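Local structure of lectin (Cicer arietinum, 4OEI) at residues F166-D171 with L184-Y189; A119-T124 with D171-S176. The protein probably binds carbohydrate and carries calcium or magnesium in the channel of a four-bladed hemopexin-type beta-propeller. One frame throughout, in Å; residues are numbered along the deposited sequence.

Contact 1. Residues F166-D171 with L184-Y189. With MG (magnesium ion), chain D.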
loop_
_atom_site.group_PDB
_atom_site.type_symbol
_atom_site.label_atom_id
_atom_site.label_comp_id
_atom_site.label_asym_id
_atom_site.label_seq_id
_atom_site.Cartn_x
_atom_site.Cartn_y
_atom_site.Cartn_z
ATOM N N PHE A 166 1.270 27.338 10.684
ATOM C CA PHE A 166 1.719 25.971 11.037
ATOM C C PHE A 166 0.977 25.424 12.255
ATOM O O PHE A 166 1.105 24.251 12.627
ATOM C CB PHE A 166 3.215 25.984 11.316
ATOM C CG PHE A 166 4.035 26.374 10.123
ATOM C CD1 PHE A 166 4.237 25.474 9.079
ATOM C CD2 PHE A 166 4.565 27.653 10.014
ATOM C CE1 PHE A 166 4.951 25.848 7.942
ATOM C CE2 PHE A 166 5.278 28.037 8.884
ATOM C CZ PHE A 166 5.472 27.134 7.845
ATOM N N GLU A 167 0.199 26.314 12.854
ATOM C CA GLU A 167 -0.627 26.061 14.022
ATOM C C GLU A 167 -1.522 24.842 13.816
ATOM O O GLU A 167 -1.720 24.027 14.724
ATOM C CB GLU A 167 -1.465 27.302 14.205
ATOM C CG GLU A 167 -2.345 27.389 15.392
ATOM C CD GLU A 167 -2.731 28.828 15.607
ATOM O OE1 GLU A 167 -3.424 29.396 14.731
ATOM O OE2 GLU A 167 -2.308 29.402 16.632
ATOM N N ALA A 168 -2.049 24.734 12.598
ATOM C CA ALA A 168 -2.963 23.667 12.217
ATOM C C ALA A 168 -2.386 22.559 11.344
ATOM O O ALA A 168 -3.119 21.663 10.940
ATOM C CB ALA A 168 -4.188 24.273 11.523
ATOM N N GLY A 169 -1.094 22.610 11.032
ATOM C CA GLY A 169 -0.522 21.553 10.211
ATOM C C GLY A 169 0.712 21.884 9.393
ATOM O O GLY A 169 0.979 23.051 9.082
ATOM N N MET A 170 1.462 20.835 9.050
ATOM C CA MET A 170 2.678 20.949 8.249
ATOM C C MET A 170 2.674 19.998 7.066
ATOM O O MET A 170 2.492 18.800 7.238
ATOM C CB MET A 170 3.893 20.636 9.093
ATOM C CG MET A 170 4.459 21.820 9.776
ATOM S SD MET A 170 5.091 21.331 11.358
ATOM C CE MET A 170 4.261 22.525 12.399
ATOM N N ASP A 171 2.875 20.533 5.866
ATOM C CA ASP A 171 2.909 19.712 4.663
ATOM C C ASP A 171 4.195 18.884 4.704
ATOM O O ASP A 171 4.227 17.729 4.283
ATOM C CB ASP A 171 2.953 20.589 3.401
ATOM C CG ASP A 171 1.589 21.137 2.984
ATOM O OD1 ASP A 171 1.537 21.909 1.993
ATOM O OD2 ASP A 171 0.577 20.797 3.632
ATOM N N LEU A 184 10.296 23.895 8.212
ATOM C CA LEU A 184 8.908 23.454 8.083
ATOM C C LEU A 184 8.317 24.064 6.812
ATOM O O LEU A 184 8.720 25.155 6.411
ATOM C CB LEU A 184 8.091 23.905 9.303
ATOM C CG LEU A 184 8.564 23.543 10.719
ATOM C CD1 LEU A 184 7.701 24.268 11.742
ATOM C CD2 LEU A 184 8.490 22.048 10.943
ATOM N N PHE A 185 7.372 23.362 6.184
ATOM C CA PHE A 185 6.731 23.846 4.959
ATOM C C PHE A 185 5.230 23.606 4.859
ATOM O O PHE A 185 4.709 22.565 5.272
ATOM C CB PHE A 185 7.319 23.161 3.725
ATOM C CG PHE A 185 8.819 23.208 3.650
ATOM C CD1 PHE A 185 9.589 22.271 4.332
ATOM C CD2 PHE A 185 9.462 24.178 2.886
ATOM C CE1 PHE A 185 10.975 22.297 4.255
ATOM C CE2 PHE A 185 10.846 24.214 2.803
ATOM C CZ PHE A 185 11.609 23.270 3.489
ATOM N N LYS A 186 4.538 24.580 4.282
ATOM C CA LYS A 186 3.102 24.483 4.080
ATOM C C LYS A 186 2.716 25.450 2.976
ATOM O O LYS A 186 2.797 26.672 3.138
ATOM C CB LYS A 186 2.388 24.853 5.373
ATOM C CG LYS A 186 0.915 24.529 5.345
ATOM C CD LYS A 186 0.239 25.068 6.589
ATOM C CE LYS A 186 -1.120 24.448 6.794
ATOM N NZ LYS A 186 -1.464 24.536 8.229
ATOM N N GLY A 187 2.297 24.899 1.846
ATOM C CA GLY A 187 1.926 25.746 0.731
ATOM C C GLY A 187 3.154 26.440 0.183
ATOM O O GLY A 187 4.197 25.814 -0.024
ATOM N N GLU A 188 3.043 27.742 -0.034
ATOM C CA GLU A 188 4.147 28.521 -0.575
ATOM C C GLU A 188 5.066 29.044 0.534
ATOM O O GLU A 188 6.055 29.728 0.269
ATOM C CB GLU A 188 3.576 29.681 -1.407
ATOM C CG GLU A 188 2.733 30.673 -0.611
ATOM C CD GLU A 188 1.605 31.281 -1.434
ATOM O OE1 GLU A 188 0.549 30.621 -1.572
ATOM O OE2 GLU A 188 1.777 32.413 -1.947
ATOM N N TYR A 189 4.755 28.695 1.775
ATOM C CA TYR A 189 5.536 29.163 2.912
ATOM C C TYR A 189 6.392 28.114 3.616
ATOM O O TYR A 189 6.174 26.909 3.484
ATOM C CB TYR A 189 4.598 29.792 3.942
ATOM C CG TYR A 189 3.722 30.887 3.380
ATOM C CD1 TYR A 189 4.222 32.177 3.181
ATOM C CD2 TYR A 189 2.396 30.634 3.033
ATOM C CE1 TYR A 189 3.420 33.190 2.653
ATOM C CE2 TYR A 189 1.586 31.639 2.502
ATOM C CZ TYR A 189 2.106 32.914 2.316
ATOM O OH TYR A 189 1.310 33.911 1.800
HETATM MG MG MG D . 3.216 15.575 4.136
HETATM O O HOH W 1 0.706 15.727 4.456
#
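The ammonium of Lys186 is held by two carbonyl oxygens of one loop: Gly169 O, 3.0 Å from Lys186 NZ, and Ile165 O just ahead of the 166-171 segment. The first bond comes in from above the carbonyl plane, 39° out of it, rather than along a lone pair. A first torsion that places CG anti to the backbone N (chi1 -169°), followed by an extended chain, carries the amine from the strand end across to this loop, and the aliphatic part of Lys186 runs past Phe166 in the opposite direction on the way.

The Phe166 ring lies against the foot of that chain, its CE1 atom 3.8 Å from Lys186 CB and approached obliquely, while the backbone carbon of Phe185 meets the ring edge in its plane. Beside it, Met170 bends at chi2 and chi3 so that its SD touches Leu184 CD2 at 3.5 Å, and Leu161 packs against Phe166, Met170 and Leu184.

Asp171 closes the other end. Its amide makes a weak bond, N to Phe185 O 2.8 Å, and its carboxylate OD1 accepts the Gly187 amide at 3.1 Å in a fairly straight bond (161°) that reaches OD1 from above the carboxylate plane. Gly187 belongs to the type II' turn from Lys186 to Tyr189, which links strands 181-186 and 189-194 as a tight hairpin.

Asp171 thus works in two directions, its side chain fastening the hairpin turn while its carbonyl O binds the magnesium ion at 2.4 Å, alongside the carbonyls of Asn4, Asp62 and Asp118. The metal-bearing end of the loop is tied to its own blade by hydrogen bonds and by apolar contacts of Phe166 and Met170, which probably helps to place the Asp171 carbonyl.

Contact 2. Residues A119-T124 with D171-S176; sequences AAFRST and DSAFAS. With MG (magnesium ion), chain D.
Ala119 turns its methyl toward the neighbouring strand, where CB rests 3.6 Å from Ser172 CA and also meets the methyl of Ala173. From this point strands 119-122 and 172-175 run side by side in the same direction, their axes only 3° apart and 5.1 Å from each other at closest approach. They are the first strands of consecutive propeller blades.

At Ala120 a water bridges the two backbones. It accepts a weak bond from Ala120 N and lies 3.0 Å from Ala173 O, to which it probably donates, although other acceptors compete for its protons. The methyl of Ala120 points away from the second strand.

Phe121 directs its CB toward that strand, 3.7 Å from Ala175 N. Its CG sits between the backbone N and the carbonyl carbon (chi1 75°), a torsion that leads the ring away from strand 172-175 and leaves two of its carbons obliquely beside methyls: CD1 near Ala173 CB and CD2 4.2 Å from Ala175 CB. Phe195 meets this ring edge-to-face.

Arg122 shares a second water with the other strand. Arg122 N gives it a weak bond and Ala175 N a firmer one of 3.2 Å, while the Ala175 methyl packs at Arg122 O, 3.3 Å from CB to O. The guanidinium reaches past the contact, NE bonding to Thr67 O and NH1 to Gly126 O.

Phe121 pairs by its backbone with Tyr130 and Phe174 with Tyr183, each within its own blade. Between the blades, methyls let the strands lie near each other while two waters bridge their backbones, an arrangement consistent with blades that meet around the channel without joining into one sheet.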
loop_
_atom_site.group_PDB
_atom_site.type_symbol
_atom_site.label_atom_id
_atom_site.label_comp_id
_atom_site.label_asym_id
_atom_site.label_seq_id
_atom_site.Cartn_x
_atom_site.Cartn_y
_atom_site.Cartn_z
ATOM N N ALA A 119 4.128 15.079 8.471
ATOM C CA ALA A 119 5.535 15.432 8.340
ATOM C C ALA A 119 6.305 15.012 9.562
ATOM O O ALA A 119 5.725 14.606 10.561
ATOM C CB ALA A 119 5.671 16.948 8.163
ATOM N N ALA A 120 7.622 15.131 9.480
ATOM C CA ALA A 120 8.462 14.752 10.592
ATOM C C ALA A 120 9.898 15.233 10.429
ATOM O O ALA A 120 10.309 15.646 9.342
ATOM C CB ALA A 120 8.428 13.224 10.737
ATOM N N PHE A 121 10.651 15.194 11.528
ATOM C CA PHE A 121 12.057 15.571 11.504
ATOM C C PHE A 121 12.808 14.997 12.708
ATOM O O PHE A 121 12.251 14.833 13.793
ATOM C CB PHE A 121 12.239 17.102 11.398
ATOM C CG PHE A 121 11.959 17.865 12.671
ATOM C CD1 PHE A 121 10.767 18.560 12.837
ATOM C CD2 PHE A 121 12.905 17.924 13.687
ATOM C CE1 PHE A 121 10.526 19.301 13.994
ATOM C CE2 PHE A 121 12.671 18.659 14.845
ATOM C CZ PHE A 121 11.482 19.351 14.998
ATOM N N ARG A 122 14.077 14.679 12.482
ATOM C CA ARG A 122 14.960 14.100 13.487
ATOM C C ARG A 122 15.395 15.108 14.550
ATOM O O ARG A 122 15.768 16.238 14.233
ATOM C CB ARG A 122 16.205 13.527 12.796
ATOM C CG ARG A 122 17.184 12.787 13.704
ATOM C CD ARG A 122 16.722 11.373 13.964
ATOM N NE ARG A 122 17.790 10.522 14.482
ATOM C CZ ARG A 122 18.323 10.619 15.699
ATOM N NH1 ARG A 122 17.896 11.541 16.557
ATOM N NH2 ARG A 122 19.282 9.778 16.065
ATOM N N SER A 123 15.334 14.696 15.814
ATOM C CA SER A 123 15.751 15.563 16.906
ATOM C C SER A 123 17.246 15.344 17.059
ATOM O O SER A 123 17.792 14.388 16.505
ATOM C CB SER A 123 15.045 15.174 18.205
ATOM O OG SER A 123 15.412 16.046 19.260
ATOM N N THR A 124 17.917 16.229 17.785
ATOM C CA THR A 124 19.345 16.054 17.991
ATOM C C THR A 124 19.550 15.094 19.153
ATOM O O THR A 124 20.580 14.435 19.242
ATOM C CB THR A 124 20.060 17.385 18.310
ATOM O OG1 THR A 124 19.327 18.107 19.307
ATOM C CG2 THR A 124 20.203 18.228 17.057
ATOM N N ASP A 171 2.875 20.533 5.866
ATOM C CA ASP A 171 2.909 19.712 4.663
ATOM C C ASP A 171 4.195 18.884 4.704
ATOM O O ASP A 171 4.227 17.729 4.283
ATOM C CB ASP A 171 2.953 20.589 3.401
ATOM C CG ASP A 171 1.589 21.137 2.984
ATOM O OD1 ASP A 171 1.537 21.909 1.993
ATOM O OD2 ASP A 171 0.577 20.797 3.632
ATOM N N SER A 172 5.256 19.491 5.220
ATOM C CA SER A 172 6.545 18.825 5.268
ATOM C C SER A 172 7.561 19.444 6.224
ATOM O O SER A 172 7.376 20.555 6.715
ATOM C CB SER A 172 7.146 18.831 3.872
ATOM O OG SER A 172 8.522 18.528 3.912
ATOM N N ALA A 173 8.645 18.714 6.471
ATOM C CA ALA A 173 9.695 19.191 7.361
ATOM C C ALA A 173 10.949 18.330 7.315
ATOM O O ALA A 173 10.905 17.181 6.895
ATOM C CB ALA A 173 9.158 19.216 8.793
ATOM N N PHE A 174 12.070 18.912 7.718
ATOM C CA PHE A 174 13.329 18.188 7.822
ATOM C C PHE A 174 14.249 18.948 8.764
ATOM O O PHE A 174 14.145 20.167 8.900
ATOM C CB PHE A 174 14.005 17.929 6.454
ATOM C CG PHE A 174 14.680 19.137 5.827
ATOM C CD1 PHE A 174 13.989 19.959 4.948
ATOM C CD2 PHE A 174 16.031 19.391 6.043
ATOM C CE1 PHE A 174 14.627 21.007 4.291
ATOM C CE2 PHE A 174 16.680 20.444 5.387
ATOM C CZ PHE A 174 15.976 21.247 4.508
ATOM N N ALA A 175 15.123 18.225 9.452
ATOM C CA ALA A 175 16.046 18.860 10.386
ATOM C C ALA A 175 17.274 19.422 9.659
ATOM O O ALA A 175 17.705 18.897 8.628
ATOM C CB ALA A 175 16.479 17.866 11.450
ATOM N N SER A 176 17.824 20.498 10.208
ATOM C CA SER A 176 18.993 21.130 9.635
ATOM C C SER A 176 20.241 20.486 10.201
ATOM O O SER A 176 20.171 19.752 11.186
ATOM C CB SER A 176 19.001 22.617 9.968
ATOM O OG SER A 176 20.231 23.207 9.585
HETATM MG MG MG D . 3.216 15.575 4.136
HETATM O O HOH W 2 8.760 15.177 6.238
HETATM O O HOH W 3 14.710 15.027 9.223
HETATM O O HOH W 1 0.706 15.727 4.456
#

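The two contacts share Asp171 and both reach the same blade. Contact 1 is partly buried and works within that blade, joining the incoming loop to the C-terminal end of strand 181-186 through direct hydrogen bonds, a lysine to a backbone carbonyl and a carboxylate to a backbone amide, beside apolar contacts. Contact 2 is buried near the centre of the chain and works between blades, relying on methyls, a phenylalanine and bridging waters. They also touch: Phe185 N probably bonds to Ser172 O, and Asp171 and Ser172, both facing Phe185, form a classic beta bulge. That bulge lies where the loop of 166-171 becomes strand 172-175, next to the magnesium ion.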